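Long-range contacts in Lpg2148(MvcA) (Legionella pneumophila subsp. pneumophila str. Philadelphia 1, PDB 6K11), which probably serves as a deamidase-type deubiquitinase that regulates the activity of the ubiquitin-conjugating enzyme UBE2N: residues A[55-60]-A[368-373]; A[67-72]-A[258-263]; A[279-284]-A[303-308]. One frame throughout, in Å; residues are numbered along the deposited sequence.

Contact 1: residues A[55-60]-A[368-373]; sequences KEVSKV and RAKLAM
Met373 reaches across from helix 358-381 and lays its terminal methyl against one turn of helix 49-64. Met373 CE is the busiest atom of the contact: it lies 3.5 Å from Glu56 O, 3.7 Å from Val57 CA and 3.6 Å from Val60 CG2, so it touches backbone as well as side chain. Glu56 O already accepts from Val60 N in the helix, and the methyl adds a close van der Waals neighbour beside it. Behind the methyl, Met373 SD rests 3.8 Å from Val60 CB, and the two side chains cross at a slant. Val57 and Met373 run side by side in opposite senses, with Val57 CG2 beside Met373 CE.

What brings the methyl there is a fully stretched chain, with CG anti to the backbone N (chi1 -178°) and the later torsions also near 180°. The axes of the two short helix segments approach to 10.6 Å, and a long, unbranched apolar residue suits the place because it reaches the other helix and sets its methyl by the short, beta-branched Val57 and Val60. At the solvent side Val57 CG1 meets Lys370 CE at 3.7 Å. The two side chains cross at about a right angle; lysine suits this exposed edge because its methylenes can cover the valine while the chain extends beyond.

Further out, Glu56 touches Ser42 and Ile43, and helix 28-39 packs on the same region through Gln35 and Ser39, while Thr374 and Leu377 continue the contact of helix 358-381 with Val57. With N-to-C directions 156° apart, the pair packs nearly antiparallel, as neighbouring helices do in an alpha-helical bundle.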
# COMPACT_ATOMS: atom_id res chain seq x y z
N LYS A 55 -8.72 -26.28 -5.46
CA LYS A 55 -7.59 -25.41 -5.76
C LYS A 55 -7.78 -24.02 -5.18
O LYS A 55 -6.88 -23.46 -4.55
CB LYS A 55 -7.39 -25.34 -7.28
CG LYS A 55 -6.27 -24.41 -7.74
CD LYS A 55 -6.41 -24.05 -9.21
CE LYS A 55 -5.22 -23.24 -9.71
NZ LYS A 55 -5.34 -22.87 -11.15
N GLU A 56 -8.97 -23.43 -5.39
CA GLU A 56 -9.20 -22.07 -4.90
C GLU A 56 -9.23 -22.03 -3.38
O GLU A 56 -8.75 -21.06 -2.78
CB GLU A 56 -10.50 -21.52 -5.47
CG GLU A 56 -10.44 -21.23 -6.96
CD GLU A 56 -9.45 -20.14 -7.30
OE1 GLU A 56 -9.20 -19.26 -6.44
OE2 GLU A 56 -8.93 -20.14 -8.43
N VAL A 57 -9.78 -23.06 -2.75
CA VAL A 57 -9.83 -23.08 -1.29
C VAL A 57 -8.42 -23.18 -0.72
O VAL A 57 -8.05 -22.46 0.22
CB VAL A 57 -10.73 -24.23 -0.80
CG1 VAL A 57 -10.62 -24.40 0.70
CG2 VAL A 57 -12.21 -23.95 -1.21
N SER A 58 -7.59 -24.05 -1.31
CA SER A 58 -6.21 -24.19 -0.86
C SER A 58 -5.45 -22.87 -0.97
O SER A 58 -4.74 -22.46 -0.04
CB SER A 58 -5.50 -25.29 -1.66
OG SER A 58 -4.09 -25.26 -1.43
N LYS A 59 -5.60 -22.19 -2.11
CA LYS A 59 -4.88 -20.93 -2.33
C LYS A 59 -5.21 -19.90 -1.24
O LYS A 59 -4.31 -19.30 -0.65
CB LYS A 59 -5.23 -20.39 -3.72
CG LYS A 59 -4.75 -18.97 -4.00
CD LYS A 59 -4.96 -18.62 -5.48
CE LYS A 59 -5.19 -17.13 -5.69
NZ LYS A 59 -5.72 -16.86 -7.06
N VAL A 60 -6.50 -19.73 -0.95
CA VAL A 60 -6.92 -18.73 0.04
C VAL A 60 -6.48 -19.15 1.44
O VAL A 60 -6.00 -18.33 2.22
CB VAL A 60 -8.45 -18.53 -0.05
CG1 VAL A 60 -8.95 -17.72 1.14
CG2 VAL A 60 -8.80 -17.85 -1.36
N ARG A 368 -13.70 -22.07 10.52
CA ARG A 368 -15.06 -21.70 10.14
C ARG A 368 -15.09 -20.90 8.85
O ARG A 368 -16.03 -21.04 8.06
CB ARG A 368 -15.75 -20.93 11.28
CG ARG A 368 -16.00 -21.78 12.52
CD ARG A 368 -16.18 -20.93 13.79
NE ARG A 368 -17.27 -19.96 13.68
CZ ARG A 368 -17.67 -19.20 14.69
NH1 ARG A 368 -17.08 -19.29 15.88
NH2 ARG A 368 -18.67 -18.33 14.52
N ALA A 369 -14.06 -20.08 8.59
CA ALA A 369 -14.01 -19.36 7.31
C ALA A 369 -13.78 -20.32 6.15
O ALA A 369 -14.37 -20.15 5.07
CB ALA A 369 -12.90 -18.29 7.34
N LYS A 370 -12.95 -21.34 6.35
CA LYS A 370 -12.71 -22.32 5.29
C LYS A 370 -13.98 -23.12 4.99
O LYS A 370 -14.33 -23.33 3.82
CB LYS A 370 -11.57 -23.26 5.71
CG LYS A 370 -11.25 -24.37 4.68
CD LYS A 370 -9.95 -25.09 5.06
CE LYS A 370 -9.38 -25.90 3.89
NZ LYS A 370 -8.06 -26.53 4.21
N LEU A 371 -14.67 -23.59 6.03
CA LEU A 371 -15.92 -24.29 5.82
C LEU A 371 -16.93 -23.42 5.07
O LEU A 371 -17.57 -23.88 4.11
CB LEU A 371 -16.48 -24.74 7.17
CG LEU A 371 -17.86 -25.38 7.05
CD1 LEU A 371 -17.72 -26.73 6.35
CD2 LEU A 371 -18.51 -25.52 8.41
N ALA A 372 -17.08 -22.17 5.49
CA ALA A 372 -18.03 -21.27 4.83
C ALA A 372 -17.65 -21.05 3.37
O ALA A 372 -18.51 -21.03 2.48
CB ALA A 372 -18.12 -19.94 5.58
N MET A 373 -16.36 -20.84 3.12
CA MET A 373 -15.89 -20.67 1.74
C MET A 373 -16.22 -21.90 0.90
O MET A 373 -16.74 -21.78 -0.22
CB MET A 373 -14.38 -20.39 1.73
CG MET A 373 -13.80 -20.15 0.33
SD MET A 373 -11.99 -19.92 0.25
CE MET A 373 -11.76 -19.89 -1.53

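Contact 2: residues A[67-72]-A[258-263]; sequences PTQSCG and SHTLQD
Gln69 reaches the start of helix 261-266 because its chain is stretched, CG anti to the backbone N (chi1 -179°) and CD continuing the line; Thr260, across which it passes at about a right angle, turns OG1 back between its own N and carbonyl carbon (chi1 64°). That second torsion builds a capping box: Thr260 OG1 accepts from Asp263 N at 3.2 Å, and Thr260 N donates in return to Asp263 OD2 at 3.0 Å, meeting the carboxylate from above its plane. Threonine and aspartate suit these places because both carry short side chains with acceptor oxygens for the amides of a helix's first turn.

Gln69 completes the capping from the other segment. Its OE1 accepts from Leu261 N at 2.9 Å along an almost perfectly straight N-H line (179°), and a water passes a further bond from Gln262 N to the same oxygen. The amide oxygen thus has two partners that fix the rotation of the group, with Thr260 CB packed beside it.

Earlier in the same segment, Pro67 CB sits 3.6 Å from His259 N, and its CB and CG lie against the Ser258 backbone, a fit for a compact apolar residue in a loop whose backbone also pairs with Gly257. Segment 67-72 then enters helix 71-83 at the N-cap Ser70. The sulfur of Cys71 is not modelled, and its nearness to His232 is only consistent with the cysteine-histidine pair of a papain-like enzyme. Another water joins the loops, donating to Gln69 O at 2.6 Å and to His259 O at 2.9 Å.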
# COMPACT_ATOMS: atom_id res chain seq x y z
N PRO A 67 2.12 -13.92 5.44
CA PRO A 67 2.01 -12.45 5.52
C PRO A 67 1.33 -11.86 4.29
O PRO A 67 1.99 -11.43 3.34
CB PRO A 67 3.47 -11.99 5.62
CG PRO A 67 4.25 -13.08 4.84
CD PRO A 67 3.51 -14.36 5.19
N THR A 68 -0.01 -11.82 4.31
CA THR A 68 -0.77 -11.31 3.18
C THR A 68 -1.69 -10.16 3.57
O THR A 68 -2.59 -9.80 2.80
CB THR A 68 -1.58 -12.44 2.52
OG1 THR A 68 -2.39 -13.08 3.49
CG2 THR A 68 -0.63 -13.47 1.91
N GLN A 69 -1.49 -9.57 4.73
CA GLN A 69 -2.17 -8.34 5.08
C GLN A 69 -1.44 -7.17 4.44
O GLN A 69 -0.22 -7.04 4.59
CB GLN A 69 -2.22 -8.17 6.61
CG GLN A 69 -2.94 -6.92 7.10
CD GLN A 69 -2.90 -6.81 8.62
OE1 GLN A 69 -1.94 -7.26 9.26
NE2 GLN A 69 -3.96 -6.25 9.21
N SER A 70 -2.16 -6.31 3.72
CA SER A 70 -1.49 -5.17 3.12
C SER A 70 -1.31 -4.06 4.14
O SER A 70 -2.00 -3.99 5.17
CB SER A 70 -2.27 -4.65 1.91
OG SER A 70 -3.38 -3.89 2.34
N CYS A 71 -0.33 -3.19 3.87
CA CYS A 71 -0.12 -2.03 4.73
C CYS A 71 -1.38 -1.18 4.82
O CYS A 71 -1.74 -0.71 5.90
CB CYS A 71 1.05 -1.19 4.21
N GLY A 72 -2.07 -0.98 3.70
CA GLY A 72 -3.29 -0.16 3.71
C GLY A 72 -4.39 -0.77 4.56
O GLY A 72 -5.10 -0.05 5.28
N SER A 258 5.86 -9.60 3.78
CA SER A 258 6.90 -9.54 4.80
C SER A 258 6.37 -9.88 6.18
O SER A 258 6.89 -10.80 6.82
CB SER A 258 7.57 -8.16 4.80
OG SER A 258 8.56 -8.11 5.83
N HIS A 259 5.37 -9.15 6.68
CA HIS A 259 4.88 -9.34 8.04
C HIS A 259 3.50 -8.70 8.18
O HIS A 259 3.16 -7.77 7.44
CB HIS A 259 5.84 -8.72 9.06
CG HIS A 259 6.05 -7.25 8.85
ND1 HIS A 259 7.04 -6.76 8.02
CD2 HIS A 259 5.38 -6.17 9.32
CE1 HIS A 259 6.99 -5.44 8.02
NE2 HIS A 259 5.99 -5.05 8.79
N THR A 260 2.70 -9.24 9.11
CA THR A 260 1.41 -8.67 9.45
C THR A 260 1.54 -7.68 10.60
O THR A 260 2.59 -7.55 11.23
CB THR A 260 0.41 -9.76 9.85
OG1 THR A 260 0.89 -10.39 11.04
CG2 THR A 260 0.31 -10.84 8.73
N LEU A 261 0.43 -6.99 10.89
CA LEU A 261 0.42 -6.10 12.05
C LEU A 261 0.67 -6.88 13.33
O LEU A 261 1.38 -6.42 14.24
CB LEU A 261 -0.91 -5.35 12.10
CG LEU A 261 -1.11 -4.35 13.25
CD1 LEU A 261 -0.02 -3.29 13.23
CD2 LEU A 261 -2.50 -3.72 13.17
N GLN A 262 0.11 -8.09 13.42
CA GLN A 262 0.36 -8.95 14.58
C GLN A 262 1.86 -9.24 14.74
O GLN A 262 2.41 -9.10 15.83
CB GLN A 262 -0.43 -10.25 14.44
CG GLN A 262 0.05 -11.36 15.37
CD GLN A 262 -0.78 -12.61 15.23
OE1 GLN A 262 -1.06 -13.08 14.12
NE2 GLN A 262 -1.20 -13.16 16.37
N ASP A 263 2.52 -9.64 13.64
CA ASP A 263 3.97 -9.87 13.64
C ASP A 263 4.70 -8.63 14.11
O ASP A 263 5.65 -8.72 14.91
CB ASP A 263 4.48 -10.22 12.22
CG ASP A 263 3.99 -11.57 11.69
OD1 ASP A 263 3.74 -12.51 12.46
OD2 ASP A 263 3.88 -11.68 10.44
O HOH W 1 -2.38 -8.76 11.84
O HOH W 2 1.26 -8.90 5.59

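Contact 3: residues A[279-284]-A[303-308]; sequences DKYIEK and EFFSKR
Lys284 and Glu303 close one border of this contact with a salt bridge: Lys284 NZ donates to Glu303 OE1 at 2.6 Å, OE1 receiving it on its syn lone pair, and Glu303 OE2 lies 3.1 Å from the same NZ. Long, flexible chains suit partners that stand on two helices and meet at about a right angle. The Glu283 carboxylate is paired at both oxygens: OE1 accepts from Lys280 NZ at 3.0 Å, and OE2 bridges to Lys107.

On the other border a water lies in the plane of the tyrosine ring, 2.5 Å from Tyr281 OH, and donates to Phe304 O at 2.8 Å. Carbonyls at a helix's C-terminal end tend to lack amide partners, and here side chains help too: Lys269 NZ serves Glu303 O, and Gln253 NE2 serves Phe305 O. Ser306 OG donates to Lys307 O at 2.9 Å.

Between these borders the Tyr281 and Phe304 rings form an offset stack, centroids 4.0 Å apart and planes at 5°. Lys284 CB packs obliquely on Phe304. Tyrosine fits because its ring stacks while its hydroxyl meets a single bound water. Tyr281 and Phe305 both touch Phe234 of strand 228-238: helices packed on an antiparallel sheet, an alpha + beta arrangement.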
# COMPACT_ATOMS: atom_id res chain seq x y z
N ASP A 279 10.80 13.53 16.71
CA ASP A 279 11.51 14.51 15.90
C ASP A 279 12.51 13.83 14.97
O ASP A 279 12.54 14.10 13.77
CB ASP A 279 12.22 15.53 16.79
CG ASP A 279 11.26 16.45 17.53
OD1 ASP A 279 10.19 16.79 16.98
OD2 ASP A 279 11.58 16.83 18.67
N LYS A 280 13.33 12.93 15.52
CA LYS A 280 14.29 12.19 14.70
C LYS A 280 13.59 11.31 13.66
O LYS A 280 14.06 11.21 12.52
CB LYS A 280 15.19 11.32 15.58
CG LYS A 280 16.44 10.81 14.85
CD LYS A 280 17.38 11.96 14.50
CE LYS A 280 17.78 12.75 15.74
NZ LYS A 280 17.66 14.23 15.58
N TYR A 281 12.49 10.65 14.05
CA TYR A 281 11.72 9.87 13.08
C TYR A 281 11.26 10.74 11.91
O TYR A 281 11.42 10.38 10.74
CB TYR A 281 10.52 9.18 13.75
CG TYR A 281 9.87 8.07 12.91
CD1 TYR A 281 8.87 8.36 11.98
CD2 TYR A 281 10.26 6.73 13.05
CE1 TYR A 281 8.27 7.37 11.21
CE2 TYR A 281 9.66 5.72 12.27
CZ TYR A 281 8.67 6.05 11.35
OH TYR A 281 8.07 5.07 10.56
N ILE A 282 10.70 11.92 12.21
CA ILE A 282 10.23 12.79 11.14
C ILE A 282 11.40 13.25 10.27
O ILE A 282 11.29 13.32 9.04
CB ILE A 282 9.45 13.99 11.72
CG1 ILE A 282 8.13 13.52 12.33
CG2 ILE A 282 9.16 15.01 10.62
CD1 ILE A 282 7.38 14.63 13.04
N GLU A 283 12.53 13.58 10.90
CA GLU A 283 13.67 14.05 10.12
C GLU A 283 14.12 13.00 9.12
O GLU A 283 14.42 13.32 7.97
CB GLU A 283 14.82 14.42 11.07
CG GLU A 283 14.55 15.73 11.81
CD GLU A 283 15.50 15.92 12.97
OE1 GLU A 283 16.59 15.29 12.96
OE2 GLU A 283 15.15 16.69 13.90
N LYS A 284 14.13 11.73 9.53
CA LYS A 284 14.53 10.67 8.61
C LYS A 284 13.51 10.46 7.51
O LYS A 284 13.88 10.12 6.37
CB LYS A 284 14.77 9.37 9.39
CG LYS A 284 16.14 9.30 10.07
CD LYS A 284 16.58 7.85 10.25
CE LYS A 284 18.07 7.72 10.53
NZ LYS A 284 18.42 6.36 11.03
N GLU A 303 15.26 0.37 7.54
CA GLU A 303 15.29 0.62 8.98
C GLU A 303 13.88 0.82 9.54
O GLU A 303 13.53 0.28 10.60
CB GLU A 303 16.16 1.83 9.30
CG GLU A 303 16.25 2.19 10.80
CD GLU A 303 17.06 3.48 11.08
OE1 GLU A 303 17.50 4.16 10.11
OE2 GLU A 303 17.27 3.81 12.27
N PHE A 304 13.06 1.62 8.85
CA PHE A 304 11.75 1.94 9.41
C PHE A 304 10.69 0.87 9.12
O PHE A 304 9.80 0.67 9.94
CB PHE A 304 11.27 3.30 8.88
CG PHE A 304 11.91 4.48 9.58
CD1 PHE A 304 12.91 4.30 10.52
CD2 PHE A 304 11.51 5.78 9.26
CE1 PHE A 304 13.50 5.40 11.17
CE2 PHE A 304 12.09 6.88 9.90
CZ PHE A 304 13.08 6.69 10.86
N PHE A 305 10.76 0.19 7.97
CA PHE A 305 9.61 -0.57 7.49
C PHE A 305 9.85 -2.07 7.30
O PHE A 305 8.91 -2.79 6.95
CB PHE A 305 9.10 0.02 6.15
CG PHE A 305 8.89 1.52 6.17
CD1 PHE A 305 8.26 2.14 7.24
CD2 PHE A 305 9.32 2.31 5.11
CE1 PHE A 305 8.08 3.53 7.28
CE2 PHE A 305 9.13 3.70 5.13
CZ PHE A 305 8.50 4.30 6.22
N SER A 306 11.07 -2.57 7.50
CA SER A 306 11.27 -4.00 7.34
C SER A 306 10.65 -4.76 8.52
O SER A 306 10.43 -4.21 9.59
CB SER A 306 12.77 -4.35 7.26
OG SER A 306 13.34 -4.38 8.56
N LYS A 307 10.40 -6.04 8.31
CA LYS A 307 10.22 -6.95 9.43
C LYS A 307 11.43 -6.88 10.36
O LYS A 307 12.58 -6.81 9.90
CB LYS A 307 10.04 -8.38 8.90
CG LYS A 307 9.73 -9.42 9.97
CD LYS A 307 9.63 -10.80 9.34
CE LYS A 307 9.15 -11.87 10.34
NZ LYS A 307 9.33 -13.24 9.76
N ARG A 308 11.19 -6.91 11.68
CA ARG A 308 12.31 -6.78 12.61
C ARG A 308 13.31 -7.91 12.41
O ARG A 308 12.93 -9.08 12.28
CB ARG A 308 11.82 -6.74 14.06
CG ARG A 308 12.89 -6.19 15.00
CD ARG A 308 12.43 -5.95 16.42
NE ARG A 308 13.52 -5.30 17.16
CZ ARG A 308 13.57 -5.12 18.47
NH1 ARG A 308 12.57 -5.52 19.25
NH2 ARG A 308 14.65 -4.52 19.00
O HOH W 3 8.23 2.65 11.19

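How the contacts relate
Contacts 2 and 3 belong to the part of the fold built round strand 228-238, their centres about 17 Å apart, and they touch: His259 CE1 lies 3.4 Å from Phe305 O, and Ser258 packs on Lys307. Contact 1 stands farther off, its centre about 37 Å from that of contact 3, in the outlying helices; the chain joins it to contact 2, since helix 49-64 leads on to helix 71-83. Contacts 1 and 3 are both mostly buried, yet one relies on aliphatic and thioether packing and the other on stacked rings flanked by charge and water. Contact 2, partly buried and made by loops, depends chiefly on backbone amides, a glutamine oxygen and waters.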